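Local coordinates for protein FI20010p1 (Drosophila melanogaster, PDB 7CFB) that probably acts in piRNA amplification and gene silencing, through an extended Tudor module related to those that read methylated arginine tails of Piwi proteins, at residues R17-P22 against E88-P93; F99-S104 against G138-F143; T110-N115 against Y123-I128. One frame throughout, in Å; residues are numbered along the deposited sequence.

How the contacts relate
All three contacts reach one antiparallel sheet, in which strands 87-89, 142-144, 99-103, 108-117, 123-127 and 132-136 lie side by side in that order. Contact 1 closes before the other two open; contact 3 is nested inside the loop that contact 2 closes. Centres of contacts 1 and 2 lie about 10 Å apart, as do those of contacts 2 and 3, while contacts 1 and 3 are about 14 Å apart. Probable backbone hydrogen bonds, Phe99 O with Ile112 N and Val101 N with Thr110 O, join contacts 2 and 3. The N-terminal residues 17-22 thus lie against the Tudor sheet, with Leu19 N probably hydrogen-bonded to Gly138 O and Tyr123 beside Pro21, Pro22 and Leu92.

Contact 1 (R17-P22 against E88-P93); sequences RFLLPP and ELDQLP
Leu20 and Gln91 face each other in a single backbone bridge, with Leu20 N giving a nearly straight hydrogen bond to Asp90 O (3.0 Å, 171° at the hydrogen) and Leu20 O taking one from Leu92 N. The amide of Gln91 adds a side-chain link. Its CG is anti to the backbone N (chi1 163°) and the chain then bends at chi2, which brings NE2 back over the partner segment. There NE2 donates to Pro21 O at 2.7 Å from above that carbonyl's plane, and also to Leu92 O, both acceptors lying close to the plane of the amide. On the other branch, Gln91 OE1 rests 3.6 Å from Leu20 CB, the two side chains crossing at about a right angle. With an alanine in place of Gln91, the carbonyls of Pro21 and Leu92 would probably both lose this donor and Leu20 the amide beside its CB. Leu19 points toward segment 88-93: its CB sits 3.9 Å from Leu92 CG, while its CD2 lies against the backbone at Leu89 O (3.4 Å). Pro22 CD is 4.0 Å from Leu92 CB, the two side chains lying side by side, and Pro22 CB touches Pro93 O. Leu19 and Leu92 both also pack on Phe136 of strand 132-136, and Tyr123 of strand 123-127 touches Pro21, Pro22 and Leu92. The N-terminal segment lies in the loop ahead of helix 30-36, while strand 87-89 pairs with strand 142-144 through Leu89 and Ile142.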
ATOM      1  N   ARG A  17      15.121  -4.959  20.696  1.00 72.35           N
ATOM      2  CA  ARG A  17      16.220  -4.241  20.009  1.00 74.93           C
ATOM      3  C   ARG A  17      15.707  -3.629  18.697  1.00 76.60           C
ATOM      4  O   ARG A  17      14.877  -4.236  18.037  1.00 72.11           O
ATOM      5  CB  ARG A  17      17.365  -5.210  19.728  1.00 67.47           C
ATOM      6  CG  ARG A  17      18.710  -4.513  19.702  1.00 79.89           C
ATOM      7  CD  ARG A  17      18.781  -3.628  20.928  1.00 84.17           C
ATOM      8  NE  ARG A  17      18.599  -4.522  22.058  1.00 94.05           N
ATOM      9  CZ  ARG A  17      19.567  -5.266  22.564  1.00 92.32           C
ATOM     10  NH1 ARG A  17      19.323  -6.066  23.584  1.00 82.89           N
ATOM     11  NH2 ARG A  17      20.783  -5.183  22.062  1.00 93.25           N
ATOM     12  N   PHE A  18      16.206  -2.449  18.346  1.00 69.37           N
ATOM     13  CA  PHE A  18      15.773  -1.763  17.108  1.00 59.68           C
ATOM     14  C   PHE A  18      16.459  -2.343  15.885  1.00 56.63           C
ATOM     15  O   PHE A  18      17.546  -2.877  15.990  1.00 55.17           O
ATOM     16  CB  PHE A  18      15.975  -0.260  17.242  1.00 63.97           C
ATOM     17  CG  PHE A  18      14.887   0.391  18.043  1.00 58.60           C
ATOM     18  CD1 PHE A  18      14.769   0.148  19.393  1.00 66.93           C
ATOM     19  CD2 PHE A  18      13.962   1.207  17.440  1.00 53.26           C
ATOM     20  CE1 PHE A  18      13.751   0.723  20.130  1.00 66.53           C
ATOM     21  CE2 PHE A  18      12.941   1.777  18.172  1.00 52.62           C
ATOM     22  CZ  PHE A  18      12.847   1.548  19.519  1.00 63.58           C
ATOM     23  N   LEU A  19      15.823  -2.205  14.728  1.00 50.96           N
ATOM     24  CA  LEU A  19      16.435  -2.699  13.480  1.00 39.36           C
ATOM     25  C   LEU A  19      17.621  -1.816  13.121  1.00 39.90           C
ATOM     26  O   LEU A  19      17.591  -0.659  13.409  1.00 38.91           O
ATOM     27  CB  LEU A  19      15.406  -2.625  12.363  1.00 40.67           C
ATOM     28  CG  LEU A  19      14.233  -3.584  12.454  1.00 43.83           C
ATOM     29  CD1 LEU A  19      13.132  -3.099  11.539  1.00 38.53           C
ATOM     30  CD2 LEU A  19      14.657  -4.988  12.075  1.00 36.49           C
ATOM     31  N   LEU A  20      18.630  -2.379  12.484  1.00 38.28           N
ATOM     32  CA  LEU A  20      19.769  -1.545  12.051  1.00 40.04           C
ATOM     33  C   LEU A  20      19.319  -0.597  10.933  1.00 46.33           C
ATOM     34  O   LEU A  20      18.600  -1.007  10.052  1.00 37.54           O
ATOM     35  CB  LEU A  20      20.907  -2.459  11.601  1.00 47.96           C
ATOM     36  CG  LEU A  20      21.617  -3.177  12.741  1.00 54.48           C
ATOM     37  CD1 LEU A  20      22.213  -4.489  12.292  1.00 55.93           C
ATOM     38  CD2 LEU A  20      22.670  -2.292  13.356  1.00 43.95           C
ATOM     39  N   PRO A  21      19.759   0.671  10.946  1.00 52.36           N
ATOM     40  CA  PRO A  21      19.406   1.633   9.928  1.00 37.86           C
ATOM     41  C   PRO A  21      19.921   1.271   8.535  1.00 47.34           C
ATOM     42  O   PRO A  21      20.896   0.627   8.417  1.00 47.15           O
ATOM     43  CB  PRO A  21      20.194   2.863  10.359  1.00 42.98           C
ATOM     44  CG  PRO A  21      20.253   2.744  11.835  1.00 37.69           C
ATOM     45  CD  PRO A  21      20.488   1.275  12.040  1.00 40.86           C
ATOM     46  N   PRO A  22      19.262   1.747   7.470  1.00 44.16           N
ATOM     47  CA  PRO A  22      19.685   1.441   6.124  1.00 47.59           C
ATOM     48  C   PRO A  22      21.127   1.877   5.847  1.00 48.79           C
ATOM     49  O   PRO A  22      21.522   2.907   6.276  1.00 52.11           O
ATOM     50  CB  PRO A  22      18.765   2.306   5.262  1.00 36.76           C
ATOM     51  CG  PRO A  22      17.582   2.546   6.115  1.00 43.08           C
ATOM     52  CD  PRO A  22      18.074   2.565   7.533  1.00 33.24           C
ATOM     53  N   GLU A  88      12.849 -13.401   8.369  1.00 33.41           N
ATOM     54  CA  GLU A  88      12.801 -12.176   9.188  1.00 39.23           C
ATOM     55  C   GLU A  88      14.126 -11.437   9.009  1.00 44.64           C
ATOM     56  O   GLU A  88      15.115 -12.074   8.774  1.00 39.16           O
ATOM     57  CB  GLU A  88      12.441 -12.510  10.629  1.00 43.01           C
ATOM     58  CG  GLU A  88      12.219 -11.304  11.505  1.00 41.10           C
ATOM     59  CD  GLU A  88      11.792 -11.578  12.937  1.00 48.58           C
ATOM     60  OE1 GLU A  88      11.247 -12.651  13.209  1.00 41.77           O
ATOM     61  OE2 GLU A  88      11.980 -10.701  13.752  1.00 46.22           O
ATOM     62  N   LEU A  89      14.097 -10.116   9.087  1.00 39.45           N
ATOM     63  CA  LEU A  89      15.289  -9.271   8.876  1.00 38.92           C
ATOM     64  C   LEU A  89      15.638  -8.508  10.148  1.00 38.55           C
ATOM     65  O   LEU A  89      14.769  -8.229  10.908  1.00 38.60           O
ATOM     66  CB  LEU A  89      14.941  -8.248   7.795  1.00 42.50           C
ATOM     67  CG  LEU A  89      14.940  -8.736   6.356  1.00 41.04           C
ATOM     68  CD1 LEU A  89      14.603  -7.587   5.435  1.00 37.04           C
ATOM     69  CD2 LEU A  89      16.281  -9.321   5.990  1.00 39.33           C
ATOM     70  N   ASP A  90      16.915  -8.237  10.344  1.00 41.80           N
ATOM     71  CA  ASP A  90      17.375  -7.399  11.472  1.00 42.21           C
ATOM     72  C   ASP A  90      18.055  -6.153  10.909  1.00 42.85           C
ATOM     73  O   ASP A  90      18.395  -5.304  11.662  1.00 43.62           O
ATOM     74  CB  ASP A  90      18.202  -8.195  12.473  1.00 48.37           C
ATOM     75  CG  ASP A  90      17.327  -8.752  13.580  1.00 74.19           C
ATOM     76  OD1 ASP A  90      16.963  -7.977  14.487  1.00 75.38           O
ATOM     77  OD2 ASP A  90      16.988  -9.948  13.507  1.00 77.14           O
ATOM     78  N   GLN A  91      18.265  -6.112   9.590  1.00 39.39           N
ATOM     79  CA  GLN A  91      18.915  -4.939   8.944  1.00 43.94           C
ATOM     80  C   GLN A  91      17.912  -4.297   7.981  1.00 38.76           C
ATOM     81  O   GLN A  91      17.552  -4.956   6.986  1.00 42.22           O
ATOM     82  CB  GLN A  91      20.186  -5.372   8.210  1.00 43.40           C
ATOM     83  CG  GLN A  91      20.683  -4.350   7.197  1.00 56.82           C
ATOM     84  CD  GLN A  91      21.278  -3.132   7.862  1.00 59.03           C
ATOM     85  OE1 GLN A  91      22.380  -3.173   8.405  1.00 58.69           O
ATOM     86  NE2 GLN A  91      20.546  -2.032   7.823  1.00 50.77           N
ATOM     87  N   LEU A  92      17.480  -3.064   8.266  1.00 40.85           N
ATOM     88  CA  LEU A  92      16.496  -2.415   7.385  1.00 39.53           C
ATOM     89  C   LEU A  92      17.107  -2.377   5.995  1.00 40.30           C
ATOM     90  O   LEU A  92      18.218  -1.997   5.873  1.00 37.98           O
ATOM     91  CB  LEU A  92      16.246  -0.992   7.884  1.00 31.91           C
ATOM     92  CG  LEU A  92      15.083  -0.841   8.854  1.00 38.21           C
ATOM     93  CD1 LEU A  92      15.154   0.463   9.600  1.00 29.01           C
ATOM     94  CD2 LEU A  92      13.776  -0.972   8.119  1.00 32.26           C
ATOM     95  N   PRO A  93      16.368  -2.659   4.917  1.00 38.78           N
ATOM     96  CA  PRO A  93      16.882  -2.482   3.576  1.00 36.50           C
ATOM     97  C   PRO A  93      17.093  -1.006   3.213  1.00 39.00           C
ATOM     98  O   PRO A  93      16.619  -0.119   3.829  1.00 35.53           O
ATOM     99  CB  PRO A  93      15.790  -3.058   2.679  1.00 32.93           C
ATOM    100  CG  PRO A  93      15.094  -4.022   3.570  1.00 29.14           C
ATOM    101  CD  PRO A  93      15.093  -3.340   4.912  1.00 29.92           C
TER

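Contact 2 (F99-S104 against G138-F143); sequences FAVLDS and GNETIF
The Phe99 ring meets Ile142 at its edge, Phe99 CE2 lying 3.8 Å from Ile142 CG2, which sits in the plane of the ring; Phe143 O is also near that plane, 3.4 Å from Phe99 CB. The Phe143 ring likewise offers an edge, Phe143 CE2 touching Leu102 CB at 3.7 Å, while Ala100 O approaches it obliquely. Phe99 CG stands between its backbone N and carbonyl carbon (chi1 65°), which sets the ring edge against Ile142. The backbones pair antiparallel. Ala100 and Phe143 form a hydrogen-bonded pair with reciprocal bonds, 2.9 Å from Ala100 N to Phe143 O and the other from Phe143 N to Ala100 O. Val101 and Ile142 form the next, non-hydrogen-bonded pair, with Val101 CG2 4.1 Å from Ile142 CG2. Leu102 N then donates to Thr141 O. Leu102 and Thr141 lie side by side, Leu102 CD2 3.9 Å from Thr141 CG2, and a water probably bridges Leu102 O and Thr141 N where the chains part. In the turn before them, Glu140 folds back so that the syn lone pair of its OE1 receives Gly138 N at 2.7 Å. Strand 99-103 is paired on its far edge with strand 108-117, and strand 142-144 with strand 87-89. Phe136 of strand 132-136 touches Val101 and Ile142, whereas Ile109 packs against Ala100, Leu102 and Phe143.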
ATOM      1  N   PHE A  99      10.356  -4.384   0.860  1.00 25.88           N
ATOM      2  CA  PHE A  99      10.379  -5.472   1.859  1.00 24.65           C
ATOM      3  C   PHE A  99       8.984  -5.648   2.450  1.00 31.78           C
ATOM      4  O   PHE A  99       8.043  -5.100   1.916  1.00 26.47           O
ATOM      5  CB  PHE A  99      11.513  -5.300   2.860  1.00 30.95           C
ATOM      6  CG  PHE A  99      11.430  -4.095   3.753  1.00 32.03           C
ATOM      7  CD1 PHE A  99      11.829  -2.850   3.311  1.00 24.12           C
ATOM      8  CD2 PHE A  99      10.978  -4.220   5.046  1.00 28.27           C
ATOM      9  CE1 PHE A  99      11.774  -1.762   4.148  1.00 21.52           C
ATOM     10  CE2 PHE A  99      10.916  -3.122   5.880  1.00 30.01           C
ATOM     11  CZ  PHE A  99      11.318  -1.900   5.427  1.00 26.90           C
ATOM     12  N   ALA A 100       8.872  -6.442   3.501  1.00 25.05           N
ATOM     13  CA  ALA A 100       7.560  -6.695   4.117  1.00 22.45           C
ATOM     14  C   ALA A 100       7.576  -6.342   5.602  1.00 32.33           C
ATOM     15  O   ALA A 100       8.608  -6.419   6.221  1.00 26.87           O
ATOM     16  CB  ALA A 100       7.165  -8.119   3.876  1.00 27.99           C
ATOM     17  N   VAL A 101       6.431  -5.903   6.091  1.00 25.59           N
ATOM     18  CA  VAL A 101       6.257  -5.551   7.512  1.00 25.38           C
ATOM     19  C   VAL A 101       5.045  -6.307   8.046  1.00 25.48           C
ATOM     20  O   VAL A 101       4.093  -6.470   7.352  1.00 23.55           O
ATOM     21  CB  VAL A 101       6.185  -4.035   7.740  1.00 29.31           C
ATOM     22  CG1 VAL A 101       5.053  -3.379   6.988  1.00 24.00           C
ATOM     23  CG2 VAL A 101       6.158  -3.676   9.206  1.00 22.31           C
ATOM     24  N   LEU A 102       5.148  -6.755   9.276  1.00 27.93           N
ATOM     25  CA  LEU A 102       4.053  -7.511   9.898  1.00 31.06           C
ATOM     26  C   LEU A 102       3.192  -6.593  10.748  1.00 21.94           C
ATOM     27  O   LEU A 102       3.723  -5.847  11.506  1.00 32.65           O
ATOM     28  CB  LEU A 102       4.650  -8.631  10.756  1.00 32.47           C
ATOM     29  CG  LEU A 102       3.661  -9.280  11.716  1.00 32.27           C
ATOM     30  CD1 LEU A 102       2.695 -10.177  10.988  1.00 26.49           C
ATOM     31  CD2 LEU A 102       4.380 -10.035  12.804  1.00 37.43           C
ATOM     32  N   ASP A 103       1.903  -6.612  10.496  1.00 30.61           N
ATOM     33  CA  ASP A 103       0.933  -5.975  11.405  1.00 30.87           C
ATOM     34  C   ASP A 103       0.610  -7.123  12.367  1.00 33.82           C
ATOM     35  O   ASP A 103      -0.115  -7.990  11.971  1.00 30.32           O
ATOM     36  CB  ASP A 103      -0.291  -5.462  10.656  1.00 30.33           C
ATOM     37  CG  ASP A 103      -1.384  -4.996  11.587  1.00 42.28           C
ATOM     38  OD1 ASP A 103      -1.246  -5.206  12.765  1.00 38.19           O
ATOM     39  OD2 ASP A 103      -2.337  -4.423  11.120  1.00 38.49           O
ATOM     40  N   SER A 104       1.264  -7.161  13.526  1.00 32.59           N
ATOM     41  CA  SER A 104       1.098  -8.286  14.483  1.00 40.49           C
ATOM     42  C   SER A 104      -0.294  -8.357  15.098  1.00 36.58           C
ATOM     43  O   SER A 104      -0.800  -9.442  15.200  1.00 46.67           O
ATOM     44  CB  SER A 104       2.210  -8.419  15.465  1.00 35.20           C
ATOM     45  OG  SER A 104       2.231  -7.358  16.372  1.00 49.28           O
ATOM     46  N   GLY A 138      11.085   1.533  13.784  1.00 37.40           N
ATOM     47  CA  GLY A 138      12.317   0.743  13.664  1.00 35.14           C
ATOM     48  C   GLY A 138      12.309  -0.446  14.603  1.00 39.16           C
ATOM     49  O   GLY A 138      13.281  -1.138  14.662  1.00 42.69           O
ATOM     50  N   ASN A 139      11.233  -0.637  15.343  1.00 40.45           N
ATOM     51  CA  ASN A 139      11.082  -1.787  16.260  1.00 40.92           C
ATOM     52  C   ASN A 139      10.144  -2.811  15.621  1.00 36.76           C
ATOM     53  O   ASN A 139       9.872  -3.800  16.233  1.00 35.47           O
ATOM     54  CB  ASN A 139      10.468  -1.329  17.583  1.00 47.40           C
ATOM     55  CG  ASN A 139       9.100  -0.740  17.366  1.00 40.95           C
ATOM     56  OD1 ASN A 139       8.727  -0.468  16.251  1.00 47.37           O
ATOM     57  ND2 ASN A 139       8.333  -0.548  18.411  1.00 57.84           N
ATOM     58  N   GLU A 140       9.632  -2.501  14.425  1.00 33.09           N
ATOM     59  CA  GLU A 140       8.653  -3.372  13.715  1.00 35.27           C
ATOM     60  C   GLU A 140       9.298  -4.678  13.236  1.00 27.83           C
ATOM     61  O   GLU A 140      10.489  -4.654  12.865  1.00 31.34           O
ATOM     62  CB  GLU A 140       8.027  -2.615  12.542  1.00 32.17           C
ATOM     63  CG  GLU A 140       7.136  -1.464  12.972  1.00 34.43           C
ATOM     64  CD  GLU A 140       7.853  -0.135  13.135  1.00 29.48           C
ATOM     65  OE1 GLU A 140       9.098  -0.122  13.052  1.00 29.86           O
ATOM     66  OE2 GLU A 140       7.166   0.884  13.346  1.00 41.23           O
ATOM     67  N   THR A 141       8.520  -5.768  13.249  1.00 29.73           N
ATOM     68  CA  THR A 141       8.966  -7.090  12.768  1.00 36.15           C
ATOM     69  C   THR A 141       8.911  -7.034  11.243  1.00 37.63           C
ATOM     70  O   THR A 141       7.829  -6.886  10.722  1.00 29.32           O
ATOM     71  CB  THR A 141       7.994  -8.165  13.245  1.00 35.39           C
ATOM     72  OG1 THR A 141       8.169  -8.249  14.648  1.00 32.71           O
ATOM     73  CG2 THR A 141       8.251  -9.506  12.615  1.00 34.24           C
ATOM     74  N   ILE A 142      10.050  -7.193  10.587  1.00 32.22           N
ATOM     75  CA  ILE A 142      10.135  -7.037   9.113  1.00 33.10           C
ATOM     76  C   ILE A 142      10.755  -8.271   8.466  1.00 36.38           C
ATOM     77  O   ILE A 142      11.516  -8.958   9.112  1.00 32.28           O
ATOM     78  CB  ILE A 142      10.910  -5.758   8.766  1.00 27.80           C
ATOM     79  CG1 ILE A 142      12.359  -5.828   9.226  1.00 27.49           C
ATOM     80  CG2 ILE A 142      10.212  -4.545   9.323  1.00 28.09           C
ATOM     81  CD1 ILE A 142      13.265  -4.962   8.452  1.00 25.68           C
ATOM     82  N   PHE A 143      10.434  -8.485   7.203  1.00 34.60           N
ATOM     83  CA  PHE A 143      10.916  -9.649   6.436  1.00 33.12           C
ATOM     84  C   PHE A 143      11.354  -9.265   5.031  1.00 35.43           C
ATOM     85  O   PHE A 143      10.955  -8.243   4.524  1.00 29.68           O
ATOM     86  CB  PHE A 143       9.779 -10.632   6.219  1.00 22.95           C
ATOM     87  CG  PHE A 143       8.999 -10.972   7.452  1.00 36.76           C
ATOM     88  CD1 PHE A 143       9.466 -11.913   8.339  1.00 31.94           C
ATOM     89  CD2 PHE A 143       7.806 -10.339   7.723  1.00 33.99           C
ATOM     90  CE1 PHE A 143       8.736 -12.226   9.466  1.00 37.05           C
ATOM     91  CE2 PHE A 143       7.080 -10.647   8.852  1.00 43.30           C
ATOM     92  CZ  PHE A 143       7.543 -11.607   9.709  1.00 39.12           C
TER
HETATM   93  O   HOH W   1       5.479  -5.225  13.170  1.00 39.87           O

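Contact 3 (T110-N115 against Y123-I128); sequences TRITIN and YDAYLI
Ile128 CD1 lies over the centre of the Arg111 guanidinium, 3.5 Å above its plane, the two side chains meeting at a slant. Arg111 gets there by bending at chi3 (-65°), and its nitrogens are held by a salt bridge to Asp129 and by the carbonyls of Leu152 and Pro153. At the other end the Asn115 amide and the Asp124 carboxylate are turned 78° apart. Asn115 ND2 gives a straight bond to Asp124 OD2 (3.0 Å), in the amide's own plane but from above that of the carboxylate, which also forms a salt bridge with Arg30. Between these ends Ile112 CG1 packs on Leu127 CD2 (3.7 Å), and Ile114 CG2 on Tyr123 CB (3.6 Å), while Ala125 CB touches both Ile112 CD1 and Ile114 CD1. On the opposite face Thr113 CG2 lies 4.0 Å from Tyr126 CB, off the edge of the Tyr126 ring, which stacks with His133. Thr113 and Tyr126 form a hydrogen-bonded pair, 2.9 Å from Tyr126 N to Thr113 O. These are the paired arms of a beta hairpin, strands 108-117 and 123-127, running antiparallel in the strongly bent sheet characteristic of the SH3-like Tudor fold.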
ATOM      1  N   THR A 110       2.379  -6.804   4.896  1.00 26.51           N
ATOM      2  CA  THR A 110       2.223  -5.940   3.706  1.00 23.46           C
ATOM      3  C   THR A 110       3.569  -5.420   3.203  1.00 26.13           C
ATOM      4  O   THR A 110       4.459  -5.294   3.996  1.00 24.02           O
ATOM      5  CB  THR A 110       1.267  -4.802   4.041  1.00 29.02           C
ATOM      6  OG1 THR A 110       0.763  -4.221   2.848  1.00 36.64           O
ATOM      7  CG2 THR A 110       1.897  -3.755   4.922  1.00 24.58           C
ATOM      8  N   ARG A 111       3.636  -5.102   1.913  1.00 25.27           N
ATOM      9  CA  ARG A 111       4.857  -4.582   1.248  1.00 27.03           C
ATOM     10  C   ARG A 111       5.075  -3.139   1.683  1.00 25.88           C
ATOM     11  O   ARG A 111       4.126  -2.428   1.799  1.00 28.32           O
ATOM     12  CB  ARG A 111       4.828  -4.794  -0.265  1.00 22.48           C
ATOM     13  CG  ARG A 111       4.633  -6.235  -0.689  1.00 21.97           C
ATOM     14  CD  ARG A 111       5.066  -6.478  -2.107  1.00 24.55           C
ATOM     15  NE  ARG A 111       4.218  -5.741  -3.007  1.00 26.42           N
ATOM     16  CZ  ARG A 111       4.513  -5.437  -4.242  1.00 24.33           C
ATOM     17  NH1 ARG A 111       5.652  -5.804  -4.771  1.00 24.42           N
ATOM     18  NH2 ARG A 111       3.666  -4.742  -4.944  1.00 28.14           N
ATOM     19  N   ILE A 112       6.317  -2.784   1.900  1.00 22.62           N
ATOM     20  CA  ILE A 112       6.686  -1.464   2.450  1.00 22.10           C
ATOM     21  C   ILE A 112       8.023  -1.030   1.869  1.00 27.37           C
ATOM     22  O   ILE A 112       8.793  -1.873   1.490  1.00 25.50           O
ATOM     23  CB  ILE A 112       6.770  -1.601   3.983  1.00 23.96           C
ATOM     24  CG1 ILE A 112       6.920  -0.268   4.719  1.00 25.14           C
ATOM     25  CG2 ILE A 112       7.804  -2.628   4.395  1.00 24.31           C
ATOM     26  CD1 ILE A 112       7.080  -0.370   6.192  1.00 24.82           C
ATOM     27  N   THR A 113       8.239   0.267   1.823  1.00 20.55           N
ATOM     28  CA  THR A 113       9.541   0.836   1.470  1.00 23.30           C
ATOM     29  C   THR A 113       9.826   1.994   2.436  1.00 25.90           C
ATOM     30  O   THR A 113       8.896   2.659   2.807  1.00 27.95           O
ATOM     31  CB  THR A 113       9.585   1.240   0.001  1.00 24.85           C
ATOM     32  OG1 THR A 113      10.932   1.639  -0.166  1.00 26.85           O
ATOM     33  CG2 THR A 113       8.639   2.365  -0.338  1.00 20.14           C
ATOM     34  N   ILE A 114      11.070   2.166   2.839  1.00 24.01           N
ATOM     35  CA  ILE A 114      11.467   3.312   3.685  1.00 25.35           C
ATOM     36  C   ILE A 114      11.874   4.440   2.737  1.00 27.45           C
ATOM     37  O   ILE A 114      12.731   4.245   1.944  1.00 31.75           O
ATOM     38  CB  ILE A 114      12.597   2.961   4.657  1.00 28.76           C
ATOM     39  CG1 ILE A 114      12.243   1.766   5.532  1.00 33.22           C
ATOM     40  CG2 ILE A 114      12.932   4.165   5.500  1.00 32.88           C
ATOM     41  CD1 ILE A 114      11.286   2.100   6.602  1.00 35.73           C
ATOM     42  N   ASN A 115      11.222   5.578   2.836  1.00 25.26           N
ATOM     43  CA  ASN A 115      11.545   6.698   1.928  1.00 33.25           C
ATOM     44  C   ASN A 115      12.512   7.697   2.572  1.00 36.25           C
ATOM     45  O   ASN A 115      13.253   8.275   1.855  1.00 34.43           O
ATOM     46  CB  ASN A 115      10.297   7.275   1.261  1.00 27.03           C
ATOM     47  CG  ASN A 115       9.276   7.813   2.228  1.00 35.42           C
ATOM     48  OD1 ASN A 115       8.394   7.110   2.669  1.00 28.74           O
ATOM     49  ND2 ASN A 115       9.386   9.079   2.545  1.00 35.35           N
ATOM     50  N   TYR A 123      11.476   6.537  10.911  1.00 33.67           N
ATOM     51  CA  TYR A 123      11.544   6.723   9.469  1.00 31.79           C
ATOM     52  C   TYR A 123      10.158   7.026   8.924  1.00 32.55           C
ATOM     53  O   TYR A 123       9.140   6.742   9.560  1.00 29.47           O
ATOM     54  CB  TYR A 123      12.113   5.481   8.767  1.00 25.89           C
ATOM     55  CG  TYR A 123      13.377   4.941   9.393  1.00 33.97           C
ATOM     56  CD1 TYR A 123      13.322   4.038  10.449  1.00 28.41           C
ATOM     57  CD2 TYR A 123      14.624   5.339   8.934  1.00 33.69           C
ATOM     58  CE1 TYR A 123      14.476   3.551  11.031  1.00 36.31           C
ATOM     59  CE2 TYR A 123      15.785   4.855   9.507  1.00 38.31           C
ATOM     60  CZ  TYR A 123      15.704   3.959  10.555  1.00 35.40           C
ATOM     61  OH  TYR A 123      16.856   3.474  11.129  1.00 43.38           O
ATOM     62  N   ASP A 124      10.134   7.609   7.730  1.00 26.46           N
ATOM     63  CA  ASP A 124       8.918   7.735   6.940  1.00 24.61           C
ATOM     64  C   ASP A 124       8.860   6.562   5.973  1.00 26.71           C
ATOM     65  O   ASP A 124       9.838   6.286   5.267  1.00 27.14           O
ATOM     66  CB  ASP A 124       8.894   9.064   6.182  1.00 24.64           C
ATOM     67  CG  ASP A 124       7.521   9.400   5.638  1.00 32.52           C
ATOM     68  OD1 ASP A 124       6.516   8.977   6.249  1.00 35.62           O
ATOM     69  OD2 ASP A 124       7.447  10.094   4.602  1.00 34.30           O
ATOM     70  N   ALA A 125       7.733   5.878   5.967  1.00 24.20           N
ATOM     71  CA  ALA A 125       7.592   4.658   5.159  1.00 27.90           C
ATOM     72  C   ALA A 125       6.319   4.700   4.327  1.00 28.15           C
ATOM     73  O   ALA A 125       5.389   5.350   4.714  1.00 29.89           O
ATOM     74  CB  ALA A 125       7.602   3.467   6.069  1.00 22.91           C
ATOM     75  N   TYR A 126       6.325   3.979   3.224  1.00 23.31           N
ATOM     76  CA  TYR A 126       5.162   3.922   2.321  1.00 23.48           C
ATOM     77  C   TYR A 126       4.684   2.481   2.138  1.00 22.30           C
ATOM     78  O   TYR A 126       5.435   1.638   1.797  1.00 21.58           O
ATOM     79  CB  TYR A 126       5.534   4.578   0.997  1.00 26.34           C
ATOM     80  CG  TYR A 126       4.446   4.625  -0.037  1.00 28.48           C
ATOM     81  CD1 TYR A 126       3.210   5.140   0.268  1.00 28.85           C
ATOM     82  CD2 TYR A 126       4.648   4.154  -1.311  1.00 27.16           C
ATOM     83  CE1 TYR A 126       2.204   5.214  -0.664  1.00 27.35           C
ATOM     84  CE2 TYR A 126       3.644   4.192  -2.252  1.00 26.83           C
ATOM     85  CZ  TYR A 126       2.417   4.730  -1.932  1.00 27.72           C
ATOM     86  OH  TYR A 126       1.413   4.799  -2.825  1.00 28.87           O
ATOM     87  N   LEU A 127       3.403   2.275   2.341  1.00 28.15           N
ATOM     88  CA  LEU A 127       2.779   0.957   2.120  1.00 25.25           C
ATOM     89  C   LEU A 127       2.340   0.965   0.659  1.00 25.15           C
ATOM     90  O   LEU A 127       1.284   1.443   0.363  1.00 25.15           O
ATOM     91  CB  LEU A 127       1.625   0.793   3.107  1.00 24.20           C
ATOM     92  CG  LEU A 127       1.992   0.932   4.576  1.00 29.98           C
ATOM     93  CD1 LEU A 127       0.913   0.380   5.452  1.00 30.20           C
ATOM     94  CD2 LEU A 127       3.284   0.226   4.877  1.00 29.79           C
ATOM     95  N   ILE A 128       3.173   0.382  -0.187  1.00 25.44           N
ATOM     96  CA  ILE A 128       3.039   0.447  -1.669  1.00 22.66           C
ATOM     97  C   ILE A 128       1.715  -0.141  -2.152  1.00 28.18           C
ATOM     98  O   ILE A 128       1.238   0.315  -3.143  1.00 24.58           O
ATOM     99  CB  ILE A 128       4.282  -0.107  -2.390  1.00 24.02           C
ATOM    100  CG1 ILE A 128       4.396  -1.625  -2.306  1.00 23.76           C
ATOM    101  CG2 ILE A 128       5.540   0.586  -1.917  1.00 18.56           C
ATOM    102  CD1 ILE A 128       5.520  -2.203  -3.088  1.00 20.35           C
TER